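Local coordinates for Card1 endonuclease domain-containing protein (Vibrio cholerae, PDB 1XMX) that has a cellular role that is not established but belongs to the Card1 endonuclease family and probably binds nucleic acid, with a PD-(D/E)XK-type nuclease domain, at residues A[3-8]-A[30-35]; A[38-43]-A[57-62]; A[194-199]-A[248-253]; A[204-209]-A[236-241]. All blocks are in the same frame, centred on the assembly; numbering follows the deposited sequence.

Overall arrangement
The N-terminal Rossmann-like sheet is built first. Contact 1 pairs strand 4-9 with strand 30-35, closing a loop that holds helix 15-22. Contact 2 follows in series, closing the loop between the start of helix 40-52 and strand 56-61, the next strand of the same sheet; the two contacts touch through strand 30-35. Contacts 3 and 4 lie on the other side of the chain's centre, their centres about 47 to 62 Å from those of the first pair. Contact 3 closes a long loop by joining helix 181-201 to helix 243-266 of the Card1-like endonuclease region. Nested within that loop and touching contact 3, contact 4 pairs strands 205-207 and 237-240 in a small antiparallel sheet.

Contact 1: A[3-8]-A[30-35]; sequences MAIHVG and HIIFIG
Segments 3-8 and 30-35 run side by side as parallel strands, their axes 4.5 Å apart at the closest and 22° off parallel. His6 pairs with Ile31, Val7 with Ile32 and Gly8 with Phe33. Four backbone bonds alternate between the strands: His6 N to His30 O, Ile32 N to His6 O, Gly8 N to Ile32 O, and Ile34 N to Gly8 O at 2.8 Å. Beta-branched residues suit such extended backbones, and here they pack both faces. On the face of Val7, Val7 CG1 lies anti to its backbone N (chi1 177°) and presses on Ile34 CD1 at 3.4 Å, tighter than usual for two carbons. Ile5 and Ile32 meet at a slant through their terminal methyls, CD1 to CD1, at 3.5 Å. The other face carries His6, Ile31 and Phe33. There Ile31 CD1 reaches His6 CB at 3.9 Å, while Ile31 CG1 sits over the centre of the Phe33 ring, 4.1 Å above its plane. Gly8 has no side chain to compete with Ile31 CD1, which lies 4.1 Å from Gly8 N. Helices 15-22 and 40-52 cover this second face, and a glycerol lies near His6. With helix 15-22 as the connection, the two strands form the opening beta-alpha-beta unit of a Rossmann-like sheet, as in the CARF domains of Card1 relatives.

Contact 2: A[38-43]-A[57-62]; sequences TQTVIY and TDFFEI
Tyr43 lays its ring over the CB of Phe59, which sits 3.5 Å above the centre of the tyrosine ring. The reverse contact is less central: Tyr43 CB stands over one face of the Phe59 ring, 4.2 Å from its centroid and toward the rim. The two rings are nearly parallel, at 16°, but slid so far along each other that they barely overlap; CH-pi contact therefore carries more of this pair than stacking does. Both CB bonds point at the other segment, and CG anti to the backbone N (chi1 167° for Tyr43, -174° for Phe59) carries each ring onward over its partner. Farther along, the Phe59 ring meets the first turn of the helix at right angles to Thr40, with CE2 3.7 Å from Thr40 OG1 and CZ 4.1 Å from the carbonyl C of Gln39, the N-cap residue. Thr40 OG1 is itself bonded to His37 O, and Glu61 OE2 to His37 ND1. At the other end, one water is bonded to Tyr43 OH at 2.8 Å and also to both O and OG1 of Thr57, whose hydroxyl has a further partner in Ser47 OG. Helix 40-52 thus meets strand 56-61, at the partly exposed edge of the sheet, through apolar ring surfaces that cover each other, while the phenol suits its place because water bridges its polar end to Thr57.

Contact 3: A[194-199]-A[248-253]; sequences LATTCR and FANGEW
The Asn250 amide and the Arg199 guanidinium lie nearly coplanar, 17° apart, the amide carbon CG sitting at the edge of the guanidinium close to its plane. The amide is probably reversed in the model and the short approach of Arg199 is doubtful, so no bond is assigned. Ala195 CB also packs on this amide, 3.6 Å from Asn250 CG. The setting is a steeply crossed helix pair: the axes of segments 194-199 and 248-253 stand at 105° and 8.6 Å apart. The first lies on helix 181-201, opening a probable winged-helix module, the second on helix 243-266, within the Card1-like endonuclease region. Small residues suit the crossing. Ala195 and Ala249 approach CB to CB at 4.4 Å, allowing Ala195 and Asn250 to bring their CA atoms within 5.0 Å. Thr196 OG1 borders the amide too, although its firm partner is Asn192 O in its own helix. Asn250 lies within a wider pi-type turn, 248-252. Gly251 fits there because at its backbone angles a side chain would collide with the carbonyl O of Asn250. Phe248 O accepts two bonds, from Gly251 N at 3.2 Å and from Trp253 N at 3.1 Å.

Contact 4: A[204-209]-A[236-241]; sequences LDVELS and GILTFI
Leu208 and Leu238 lean obliquely across each other, Leu208 CD1 reaching Leu238 CB at 3.9 Å. Beside them Val206 sets its CG1 between its own backbone N and carbonyl carbon (chi1 60°), which leaves that methyl 4.2 Å from Leu238 CB. Leu238 CG in turn stands above one face of the Phe240 ring, toward the rim. The branched apolar groups on this side suit a buried surface, since helices 181-201, 216-227 and 243-266 cover it. Antiparallel backbones hold them in register: Val206 and Leu238 form the hydrogen-bonded pair, with Leu238 N to Val206 O at 2.9 Å and Val206 N to Leu238 O at 3.0 Å. Helix 181-201, strand 205-207, helices 210-213 and 216-227, then strands 231-234 and 237-240 follow an order consistent with a winged helix, a module often used to hold nucleic acid. The opposite face is more polar. Glu207 stretches out at a slant to Ile237, CG to CG1 at 3.9 Å, so its aliphatic part packs while its carboxylate goes on beyond. Asp205 CB lies 3.6 Å from Thr239 OG1. Gly236, just before the strand, suits its place through its positive phi, and its O takes a bond from Leu208 N at 2.8 Å.

Contact 1: A[3-8]-A[30-35]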
loop_
_atom_site.group_PDB
_atom_site.type_symbol
_atom_site.label_atom_id
_atom_site.label_comp_id
_atom_site.label_asym_id
_atom_site.label_seq_id
_atom_site.Cartn_x
_atom_site.Cartn_y
_atom_site.Cartn_z
ATOM N N MET A 3 30.539 3.371 14.791
ATOM C CA MET A 3 30.165 2.760 16.049
ATOM C C MET A 3 28.668 2.931 16.337
ATOM O O MET A 3 28.151 2.382 17.326
ATOM C CB MET A 3 31.048 3.274 17.206
ATOM C CG MET A 3 32.591 3.039 16.978
ATOM S SD MET A 3 32.984 1.413 16.223
ATOM C CE MET A 3 32.625 0.390 17.663
ATOM N N ALA A 4 27.956 3.682 15.495
ATOM C CA ALA A 4 26.547 3.920 15.820
ATOM C C ALA A 4 25.696 2.748 15.344
ATOM O O ALA A 4 25.625 2.456 14.126
ATOM C CB ALA A 4 26.030 5.274 15.210
ATOM N N ILE A 5 24.983 2.114 16.256
ATOM C CA ILE A 5 24.069 1.052 15.803
ATOM C C ILE A 5 22.714 1.083 16.474
ATOM O O ILE A 5 22.581 1.633 17.572
ATOM C CB ILE A 5 24.735 -0.347 15.891
ATOM C CG1 ILE A 5 24.570 -1.000 17.222
ATOM C CG2 ILE A 5 26.211 -0.259 15.728
ATOM C CD1 ILE A 5 25.078 -2.480 17.125
ATOM N N HIS A 6 21.696 0.526 15.808
ATOM C CA HIS A 6 20.383 0.298 16.424
ATOM C C HIS A 6 20.228 -1.141 16.948
ATOM O O HIS A 6 20.843 -2.049 16.416
ATOM C CB HIS A 6 19.268 0.573 15.378
ATOM C CG HIS A 6 19.092 2.027 15.084
ATOM N ND1 HIS A 6 18.010 2.532 14.403
ATOM C CD2 HIS A 6 19.851 3.100 15.430
ATOM C CE1 HIS A 6 18.116 3.844 14.305
ATOM N NE2 HIS A 6 19.216 4.215 14.928
ATOM N N VAL A 7 19.388 -1.347 17.969
ATOM C CA VAL A 7 18.946 -2.674 18.313
ATOM C C VAL A 7 17.421 -2.654 18.291
ATOM O O VAL A 7 16.829 -1.693 18.737
ATOM C CB VAL A 7 19.481 -3.132 19.676
ATOM C CG1 VAL A 7 18.897 -4.541 20.018
ATOM C CG2 VAL A 7 21.032 -3.187 19.623
ATOM N N GLY A 8 16.792 -3.689 17.724
ATOM C CA GLY A 8 15.328 -3.722 17.642
ATOM C C GLY A 8 14.836 -5.106 17.911
ATOM O O GLY A 8 15.614 -6.051 17.811
ATOM N N HIS A 30 23.721 0.302 10.846
ATOM C CA HIS A 30 23.755 -1.068 11.294
ATOM C C HIS A 30 22.684 -1.258 12.358
ATOM O O HIS A 30 22.410 -0.346 13.155
ATOM C CB HIS A 30 25.143 -1.470 11.828
ATOM C CG HIS A 30 25.268 -2.952 12.089
ATOM N ND1 HIS A 30 25.184 -3.504 13.356
ATOM C CD2 HIS A 30 25.432 -4.001 11.241
ATOM C CE1 HIS A 30 25.327 -4.817 13.280
ATOM N NE2 HIS A 30 25.458 -5.146 12.009
ATOM N N ILE A 31 22.066 -2.446 12.349
ATOM C CA ILE A 31 21.094 -2.821 13.364
ATOM C C ILE A 31 21.235 -4.280 13.681
ATOM O O ILE A 31 21.443 -5.122 12.794
ATOM C CB ILE A 31 19.621 -2.494 12.932
ATOM C CG1 ILE A 31 18.593 -2.968 13.993
ATOM C CG2 ILE A 31 19.315 -3.061 11.487
ATOM C CD1 ILE A 31 17.184 -2.313 13.897
ATOM N N ILE A 32 21.047 -4.587 14.956
ATOM C CA ILE A 32 20.972 -5.973 15.404
ATOM C C ILE A 32 19.565 -6.189 15.827
ATOM O O ILE A 32 19.033 -5.460 16.702
ATOM C CB ILE A 32 21.927 -6.221 16.626
ATOM C CG1 ILE A 32 23.359 -5.960 16.175
ATOM C CG2 ILE A 32 21.744 -7.622 17.286
ATOM C CD1 ILE A 32 24.346 -5.872 17.265
ATOM N N PHE A 33 18.947 -7.176 15.177
ATOM C CA PHE A 33 17.570 -7.533 15.503
ATOM C C PHE A 33 17.668 -8.647 16.530
ATOM O O PHE A 33 18.490 -9.522 16.394
ATOM C CB PHE A 33 16.851 -8.046 14.262
ATOM C CG PHE A 33 16.635 -7.012 13.206
ATOM C CD1 PHE A 33 15.622 -6.068 13.338
ATOM C CD2 PHE A 33 17.396 -7.019 12.060
ATOM C CE1 PHE A 33 15.390 -5.123 12.326
ATOM C CE2 PHE A 33 17.175 -6.070 11.056
ATOM C CZ PHE A 33 16.171 -5.139 11.190
ATOM N N ILE A 34 16.835 -8.589 17.552
ATOM C CA ILE A 34 16.719 -9.636 18.557
ATOM C C ILE A 34 15.420 -10.405 18.242
ATOM O O ILE A 34 14.416 -9.788 17.945
ATOM C CB ILE A 34 16.622 -9.012 19.961
ATOM C CG1 ILE A 34 17.989 -8.493 20.399
ATOM C CG2 ILE A 34 16.081 -10.022 21.023
ATOM C CD1 ILE A 34 17.899 -7.407 21.444
ATOM N N GLY A 35 15.447 -11.741 18.231
ATOM C CA GLY A 35 14.247 -12.518 17.897
ATOM C C GLY A 35 14.464 -13.966 18.326
ATOM O O GLY A 35 15.580 -14.348 18.699
#

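Contact 2: A[38-43]-A[57-62]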
loop_
_atom_site.group_PDB
_atom_site.type_symbol
_atom_site.label_atom_id
_atom_site.label_comp_id
_atom_site.label_asym_id
_atom_site.label_seq_id
_atom_site.Cartn_x
_atom_site.Cartn_y
_atom_site.Cartn_z
ATOM N N THR A 38 12.246 -19.061 15.276
ATOM C CA THR A 38 11.203 -19.068 14.270
ATOM C C THR A 38 11.056 -17.686 13.557
ATOM O O THR A 38 10.325 -17.568 12.616
ATOM C CB THR A 38 9.812 -19.452 14.833
ATOM O OG1 THR A 38 9.260 -18.324 15.512
ATOM C CG2 THR A 38 9.874 -20.658 15.753
ATOM N N GLN A 39 11.741 -16.661 14.012
ATOM C CA GLN A 39 11.642 -15.371 13.361
ATOM C C GLN A 39 12.823 -15.107 12.395
ATOM O O GLN A 39 12.964 -13.995 11.875
ATOM C CB GLN A 39 11.555 -14.281 14.436
ATOM C CG GLN A 39 10.258 -14.373 15.183
ATOM C CD GLN A 39 10.172 -13.368 16.292
ATOM O OE1 GLN A 39 11.079 -13.295 17.131
ATOM N NE2 GLN A 39 9.124 -12.549 16.282
ATOM N N THR A 40 13.655 -16.119 12.168
ATOM C CA THR A 40 14.734 -16.068 11.167
ATOM C C THR A 40 14.236 -15.561 9.788
ATOM O O THR A 40 14.909 -14.772 9.086
ATOM C CB THR A 40 15.345 -17.501 10.980
ATOM O OG1 THR A 40 15.943 -17.934 12.200
ATOM C CG2 THR A 40 16.403 -17.493 9.881
ATOM N N VAL A 41 13.047 -15.998 9.396
ATOM C CA VAL A 41 12.534 -15.614 8.062
ATOM C C VAL A 41 12.181 -14.095 8.002
ATOM O O VAL A 41 12.511 -13.418 7.034
ATOM C CB VAL A 41 11.376 -16.542 7.611
ATOM C CG1 VAL A 41 10.193 -16.427 8.624
ATOM C CG2 VAL A 41 10.976 -16.229 6.133
ATOM N N ILE A 42 11.546 -13.571 9.068
ATOM C CA ILE A 42 11.275 -12.157 9.197
ATOM C C ILE A 42 12.602 -11.410 9.131
ATOM O O ILE A 42 12.755 -10.453 8.350
ATOM C CB ILE A 42 10.518 -11.797 10.526
ATOM C CG1 ILE A 42 9.189 -12.582 10.639
ATOM C CG2 ILE A 42 10.201 -10.324 10.565
ATOM C CD1 ILE A 42 8.566 -12.540 12.054
ATOM N N TYR A 43 13.583 -11.845 9.914
ATOM C CA TYR A 43 14.931 -11.310 9.797
ATOM C C TYR A 43 15.509 -11.225 8.355
ATOM O O TYR A 43 16.092 -10.198 7.977
ATOM C CB TYR A 43 15.900 -12.039 10.712
ATOM C CG TYR A 43 17.367 -11.732 10.413
ATOM C CD1 TYR A 43 17.935 -10.486 10.736
ATOM C CD2 TYR A 43 18.185 -12.680 9.795
ATOM C CE1 TYR A 43 19.323 -10.198 10.454
ATOM C CE2 TYR A 43 19.530 -12.428 9.541
ATOM C CZ TYR A 43 20.095 -11.167 9.855
ATOM O OH TYR A 43 21.469 -10.923 9.613
ATOM N N THR A 57 23.013 -5.700 8.948
ATOM C CA THR A 57 22.066 -6.326 9.882
ATOM C C THR A 57 22.708 -7.560 10.553
ATOM O O THR A 57 23.569 -8.203 9.972
ATOM C CB THR A 57 20.737 -6.745 9.150
ATOM O OG1 THR A 57 21.014 -7.723 8.142
ATOM C CG2 THR A 57 20.084 -5.576 8.411
ATOM N N ASP A 58 22.286 -7.872 11.784
ATOM C CA ASP A 58 22.637 -9.107 12.430
ATOM C C ASP A 58 21.430 -9.537 13.198
ATOM O O ASP A 58 20.559 -8.724 13.492
ATOM C CB ASP A 58 23.777 -8.884 13.433
ATOM C CG ASP A 58 25.102 -8.531 12.751
ATOM O OD1 ASP A 58 25.340 -9.068 11.637
ATOM O OD2 ASP A 58 25.906 -7.718 13.324
ATOM N N PHE A 59 21.396 -10.820 13.533
ATOM C CA PHE A 59 20.298 -11.435 14.195
ATOM C C PHE A 59 20.881 -12.040 15.449
ATOM O O PHE A 59 21.813 -12.824 15.388
ATOM C CB PHE A 59 19.665 -12.556 13.319
ATOM C CG PHE A 59 18.403 -13.154 13.913
ATOM C CD1 PHE A 59 17.430 -12.333 14.513
ATOM C CD2 PHE A 59 18.127 -14.512 13.801
ATOM C CE1 PHE A 59 16.223 -12.872 15.024
ATOM C CE2 PHE A 59 16.932 -15.039 14.294
ATOM C CZ PHE A 59 15.979 -14.227 14.921
ATOM N N PHE A 60 20.336 -11.659 16.591
ATOM C CA PHE A 60 20.770 -12.205 17.862
ATOM C C PHE A 60 19.558 -12.938 18.433
ATOM O O PHE A 60 18.500 -12.342 18.663
ATOM C CB PHE A 60 21.260 -11.095 18.796
ATOM C CG PHE A 60 21.561 -11.578 20.202
ATOM C CD1 PHE A 60 20.578 -11.568 21.193
ATOM C CD2 PHE A 60 22.827 -12.044 20.528
ATOM C CE1 PHE A 60 20.861 -12.047 22.475
ATOM C CE2 PHE A 60 23.132 -12.492 21.842
ATOM C CZ PHE A 60 22.126 -12.495 22.791
ATOM N N GLU A 61 19.713 -14.246 18.653
ATOM C CA GLU A 61 18.576 -15.098 19.029
ATOM C C GLU A 61 18.444 -15.241 20.506
ATOM O O GLU A 61 19.380 -15.709 21.176
ATOM C CB GLU A 61 18.733 -16.517 18.476
ATOM C CG GLU A 61 17.848 -16.785 17.314
ATOM C CD GLU A 61 18.010 -18.161 16.732
ATOM O OE1 GLU A 61 18.195 -19.155 17.516
ATOM O OE2 GLU A 61 17.933 -18.235 15.476
ATOM N N ILE A 62 17.258 -14.913 21.007
ATOM C CA ILE A 62 16.968 -15.176 22.390
ATOM C C ILE A 62 16.238 -16.492 22.464
ATOM O O ILE A 62 15.732 -17.001 21.486
ATOM C CB ILE A 62 16.101 -14.087 23.044
ATOM C CG1 ILE A 62 15.032 -13.633 22.070
ATOM C CG2 ILE A 62 16.987 -12.828 23.494
ATOM C CD1 ILE A 62 13.734 -13.093 22.715
HETATM O O HOH W 1 23.013 -9.390 7.850
#

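Contact 3: A[194-199]-A[248-253]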
loop_
_atom_site.group_PDB
_atom_site.type_symbol
_atom_site.label_atom_id
_atom_site.label_comp_id
_atom_site.label_asym_id
_atom_site.label_seq_id
_atom_site.Cartn_x
_atom_site.Cartn_y
_atom_site.Cartn_z
ATOM N N LEU A 194 -18.854 -4.870 -24.954
ATOM C CA LEU A 194 -18.171 -4.701 -26.248
ATOM C C LEU A 194 -16.647 -4.855 -26.124
ATOM O O LEU A 194 -16.029 -5.588 -26.890
ATOM C CB LEU A 194 -18.500 -3.341 -26.891
ATOM C CG LEU A 194 -19.977 -3.062 -27.283
ATOM C CD1 LEU A 194 -20.158 -1.571 -27.561
ATOM C CD2 LEU A 194 -20.416 -3.827 -28.515
ATOM N N ALA A 195 -16.037 -4.162 -25.172
ATOM C CA ALA A 195 -14.586 -4.357 -24.932
ATOM C C ALA A 195 -14.242 -5.823 -24.627
ATOM O O ALA A 195 -13.251 -6.338 -25.095
ATOM C CB ALA A 195 -14.088 -3.426 -23.815
ATOM N N THR A 196 -15.085 -6.491 -23.844
ATOM C CA THR A 196 -14.876 -7.886 -23.492
ATOM C C THR A 196 -14.964 -8.833 -24.704
ATOM O O THR A 196 -14.190 -9.790 -24.799
ATOM C CB THR A 196 -15.858 -8.304 -22.423
ATOM O OG1 THR A 196 -15.584 -7.538 -21.235
ATOM C CG2 THR A 196 -15.742 -9.792 -22.117
ATOM N N THR A 197 -15.904 -8.558 -25.607
ATOM C CA THR A 197 -15.997 -9.289 -26.883
ATOM C C THR A 197 -14.694 -9.189 -27.712
ATOM O O THR A 197 -14.219 -10.212 -28.261
ATOM C CB THR A 197 -17.194 -8.795 -27.695
ATOM O OG1 THR A 197 -18.386 -9.169 -27.010
ATOM C CG2 THR A 197 -17.267 -9.455 -29.079
ATOM N N CYS A 198 -14.128 -7.973 -27.783
ATOM C CA CYS A 198 -12.854 -7.740 -28.451
ATOM C C CYS A 198 -11.766 -8.544 -27.756
ATOM O O CYS A 198 -11.003 -9.210 -28.430
ATOM C CB CYS A 198 -12.440 -6.251 -28.421
ATOM S SG CYS A 198 -13.548 -5.148 -29.269
ATOM N N ARG A 199 -11.665 -8.435 -26.426
ATOM C CA ARG A 199 -10.703 -9.225 -25.670
ATOM C C ARG A 199 -10.781 -10.725 -25.965
ATOM O O ARG A 199 -9.767 -11.343 -26.266
ATOM C CB ARG A 199 -10.829 -9.012 -24.158
ATOM C CG ARG A 199 -9.579 -9.546 -23.455
ATOM C CD ARG A 199 -9.631 -9.510 -21.931
ATOM N NE ARG A 199 -10.772 -10.249 -21.401
ATOM C CZ ARG A 199 -11.872 -9.686 -20.909
ATOM N NH1 ARG A 199 -12.008 -8.355 -20.885
ATOM N NH2 ARG A 199 -12.847 -10.463 -20.458
ATOM N N PHE A 248 -9.100 0.101 -21.270
ATOM C CA PHE A 248 -9.550 1.323 -20.649
ATOM C C PHE A 248 -11.047 1.302 -20.674
ATOM O O PHE A 248 -11.669 1.557 -19.635
ATOM C CB PHE A 248 -9.029 2.522 -21.425
ATOM C CG PHE A 248 -9.479 3.862 -20.883
ATOM C CD1 PHE A 248 -8.798 4.478 -19.834
ATOM C CD2 PHE A 248 -10.551 4.543 -21.470
ATOM C CE1 PHE A 248 -9.210 5.730 -19.338
ATOM C CE2 PHE A 248 -10.958 5.788 -20.984
ATOM C CZ PHE A 248 -10.283 6.382 -19.919
ATOM N N ALA A 249 -11.618 1.003 -21.858
ATOM C CA ALA A 249 -13.100 0.930 -22.054
ATOM C C ALA A 249 -13.674 -0.293 -21.394
ATOM O O ALA A 249 -14.869 -0.367 -21.089
ATOM C CB ALA A 249 -13.440 0.872 -23.563
ATOM N N ASN A 250 -12.820 -1.286 -21.174
ATOM C CA ASN A 250 -13.278 -2.438 -20.454
ATOM C C ASN A 250 -13.565 -2.166 -18.954
ATOM O O ASN A 250 -14.353 -2.892 -18.310
ATOM C CB ASN A 250 -12.340 -3.613 -20.676
ATOM C CG ASN A 250 -13.083 -4.914 -20.726
ATOM O OD1 ASN A 250 -14.296 -4.937 -20.533
ATOM N ND2 ASN A 250 -12.367 -6.012 -21.008
ATOM N N GLY A 251 -13.004 -1.093 -18.417
ATOM C CA GLY A 251 -13.220 -0.749 -17.009
ATOM C C GLY A 251 -11.974 -0.282 -16.277
ATOM O O GLY A 251 -12.057 0.226 -15.162
ATOM N N GLU A 252 -10.808 -0.451 -16.896
ATOM C CA GLU A 252 -9.555 0.045 -16.296
ATOM C C GLU A 252 -9.465 1.552 -16.270
ATOM O O GLU A 252 -8.529 2.077 -15.700
ATOM C CB GLU A 252 -8.349 -0.489 -17.043
ATOM C CG GLU A 252 -8.348 -1.996 -17.189
ATOM C CD GLU A 252 -6.934 -2.521 -17.184
ATOM O OE1 GLU A 252 -6.018 -1.657 -17.123
ATOM O OE2 GLU A 252 -6.746 -3.777 -17.249
ATOM N N TRP A 253 -10.427 2.252 -16.900
ATOM C CA TRP A 253 -10.474 3.710 -16.825
ATOM C C TRP A 253 -10.485 4.269 -15.374
ATOM O O TRP A 253 -9.941 5.343 -15.101
ATOM C CB TRP A 253 -11.676 4.264 -17.612
ATOM C CG TRP A 253 -12.994 3.976 -17.009
ATOM C CD1 TRP A 253 -13.776 2.904 -17.272
ATOM C CD2 TRP A 253 -13.705 4.763 -16.021
ATOM N NE1 TRP A 253 -14.920 2.964 -16.529
ATOM C CE2 TRP A 253 -14.906 4.085 -15.748
ATOM C CE3 TRP A 253 -13.450 5.980 -15.371
ATOM C CZ2 TRP A 253 -15.854 4.576 -14.877
ATOM C CZ3 TRP A 253 -14.387 6.459 -14.470
ATOM C CH2 TRP A 253 -15.571 5.771 -14.235
#

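Contact 4: A[204-209]-A[236-241]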
loop_
_atom_site.group_PDB
_atom_site.type_symbol
_atom_site.label_atom_id
_atom_site.label_comp_id
_atom_site.label_asym_id
_atom_site.label_seq_id
_atom_site.Cartn_x
_atom_site.Cartn_y
_atom_site.Cartn_z
ATOM N N LEU A 204 -9.545 -5.726 -32.079
ATOM C CA LEU A 204 -9.739 -4.415 -31.512
ATOM C C LEU A 204 -10.982 -3.805 -32.084
ATOM O O LEU A 204 -11.290 -2.661 -31.801
ATOM C CB LEU A 204 -8.518 -3.534 -31.720
ATOM C CG LEU A 204 -7.262 -4.064 -31.052
ATOM C CD1 LEU A 204 -6.017 -3.338 -31.602
ATOM C CD2 LEU A 204 -7.374 -3.883 -29.520
ATOM N N ASP A 205 -11.718 -4.607 -32.837
ATOM C CA ASP A 205 -12.955 -4.154 -33.457
ATOM C C ASP A 205 -14.114 -5.080 -33.141
ATOM O O ASP A 205 -13.905 -6.215 -32.776
ATOM C CB ASP A 205 -12.812 -3.821 -34.955
ATOM C CG ASP A 205 -12.453 -5.000 -35.805
ATOM O OD1 ASP A 205 -13.366 -5.734 -36.214
ATOM O OD2 ASP A 205 -11.266 -5.165 -36.144
ATOM N N VAL A 206 -15.313 -4.518 -33.158
ATOM C CA VAL A 206 -16.526 -5.195 -32.782
ATOM C C VAL A 206 -17.688 -4.447 -33.443
ATOM O O VAL A 206 -17.740 -3.206 -33.474
ATOM C CB VAL A 206 -16.701 -5.299 -31.218
ATOM C CG1 VAL A 206 -16.739 -3.889 -30.542
ATOM C CG2 VAL A 206 -17.946 -6.099 -30.838
ATOM N N GLU A 207 -18.570 -5.203 -34.073
ATOM C CA GLU A 207 -19.768 -4.625 -34.712
ATOM C C GLU A 207 -20.902 -4.626 -33.696
ATOM O O GLU A 207 -21.189 -5.648 -33.065
ATOM C CB GLU A 207 -20.199 -5.444 -35.931
ATOM C CG GLU A 207 -21.103 -4.630 -36.931
ATOM C CD GLU A 207 -21.528 -5.477 -38.154
ATOM O OE1 GLU A 207 -21.545 -6.732 -38.048
ATOM O OE2 GLU A 207 -21.839 -4.869 -39.220
ATOM N N LEU A 208 -21.530 -3.481 -33.541
ATOM C CA LEU A 208 -22.655 -3.347 -32.623
ATOM C C LEU A 208 -23.931 -3.837 -33.295
ATOM O O LEU A 208 -24.144 -3.608 -34.533
ATOM C CB LEU A 208 -22.812 -1.871 -32.223
ATOM C CG LEU A 208 -21.869 -1.304 -31.135
ATOM C CD1 LEU A 208 -20.372 -1.367 -31.456
ATOM C CD2 LEU A 208 -22.267 0.089 -30.791
ATOM N N SER A 209 -24.801 -4.469 -32.502
ATOM C CA SER A 209 -26.126 -4.855 -33.012
ATOM C C SER A 209 -26.887 -3.596 -33.318
ATOM O O SER A 209 -26.470 -2.518 -32.900
ATOM C CB SER A 209 -26.893 -5.635 -31.955
ATOM O OG SER A 209 -27.021 -4.853 -30.767
ATOM N N GLY A 236 -21.580 1.391 -37.488
ATOM C CA GLY A 236 -21.804 0.414 -36.404
ATOM C C GLY A 236 -20.590 -0.422 -35.976
ATOM O O GLY A 236 -20.714 -1.342 -35.165
ATOM N N ILE A 237 -19.409 -0.102 -36.510
ATOM C CA ILE A 237 -18.183 -0.743 -36.071
ATOM C C ILE A 237 -17.361 0.144 -35.187
ATOM O O ILE A 237 -17.000 1.268 -35.552
ATOM C CB ILE A 237 -17.375 -1.254 -37.207
ATOM C CG1 ILE A 237 -18.289 -2.129 -38.060
ATOM C CG2 ILE A 237 -16.193 -2.102 -36.718
ATOM C CD1 ILE A 237 -17.915 -2.042 -39.391
ATOM N N LEU A 238 -17.076 -0.385 -33.998
ATOM C CA LEU A 238 -16.196 0.276 -33.038
ATOM C C LEU A 238 -14.794 -0.351 -33.079
ATOM O O LEU A 238 -14.647 -1.563 -32.918
ATOM C CB LEU A 238 -16.800 0.179 -31.629
ATOM C CG LEU A 238 -15.906 0.606 -30.448
ATOM C CD1 LEU A 238 -15.725 2.117 -30.418
ATOM C CD2 LEU A 238 -16.494 0.099 -29.111
ATOM N N THR A 239 -13.758 0.462 -33.340
ATOM C CA THR A 239 -12.389 -0.056 -33.372
ATOM C C THR A 239 -11.534 0.701 -32.338
ATOM O O THR A 239 -11.401 1.923 -32.431
ATOM C CB THR A 239 -11.760 0.111 -34.759
ATOM O OG1 THR A 239 -12.694 -0.319 -35.762
ATOM C CG2 THR A 239 -10.408 -0.689 -34.882
ATOM N N PHE A 240 -10.968 -0.002 -31.357
ATOM C CA PHE A 240 -9.937 0.631 -30.512
ATOM C C PHE A 240 -8.571 0.757 -31.232
ATOM O O PHE A 240 -8.190 -0.115 -32.050
ATOM C CB PHE A 240 -9.814 -0.092 -29.173
ATOM C CG PHE A 240 -11.138 -0.249 -28.456
ATOM C CD1 PHE A 240 -11.646 0.788 -27.658
ATOM C CD2 PHE A 240 -11.859 -1.431 -28.563
ATOM C CE1 PHE A 240 -12.879 0.624 -26.947
ATOM C CE2 PHE A 240 -13.079 -1.604 -27.907
ATOM C CZ PHE A 240 -13.601 -0.574 -27.099
ATOM N N ILE A 241 -7.871 1.865 -30.973
ATOM C CA ILE A 241 -6.571 2.044 -31.563
ATOM C C ILE A 241 -5.575 1.011 -31.027
ATOM O O ILE A 241 -4.622 0.651 -31.715
ATOM C CB ILE A 241 -6.039 3.470 -31.359
ATOM C CG1 ILE A 241 -5.928 3.825 -29.873
ATOM C CG2 ILE A 241 -6.952 4.465 -32.082
ATOM C CD1 ILE A 241 -4.972 4.995 -29.592
#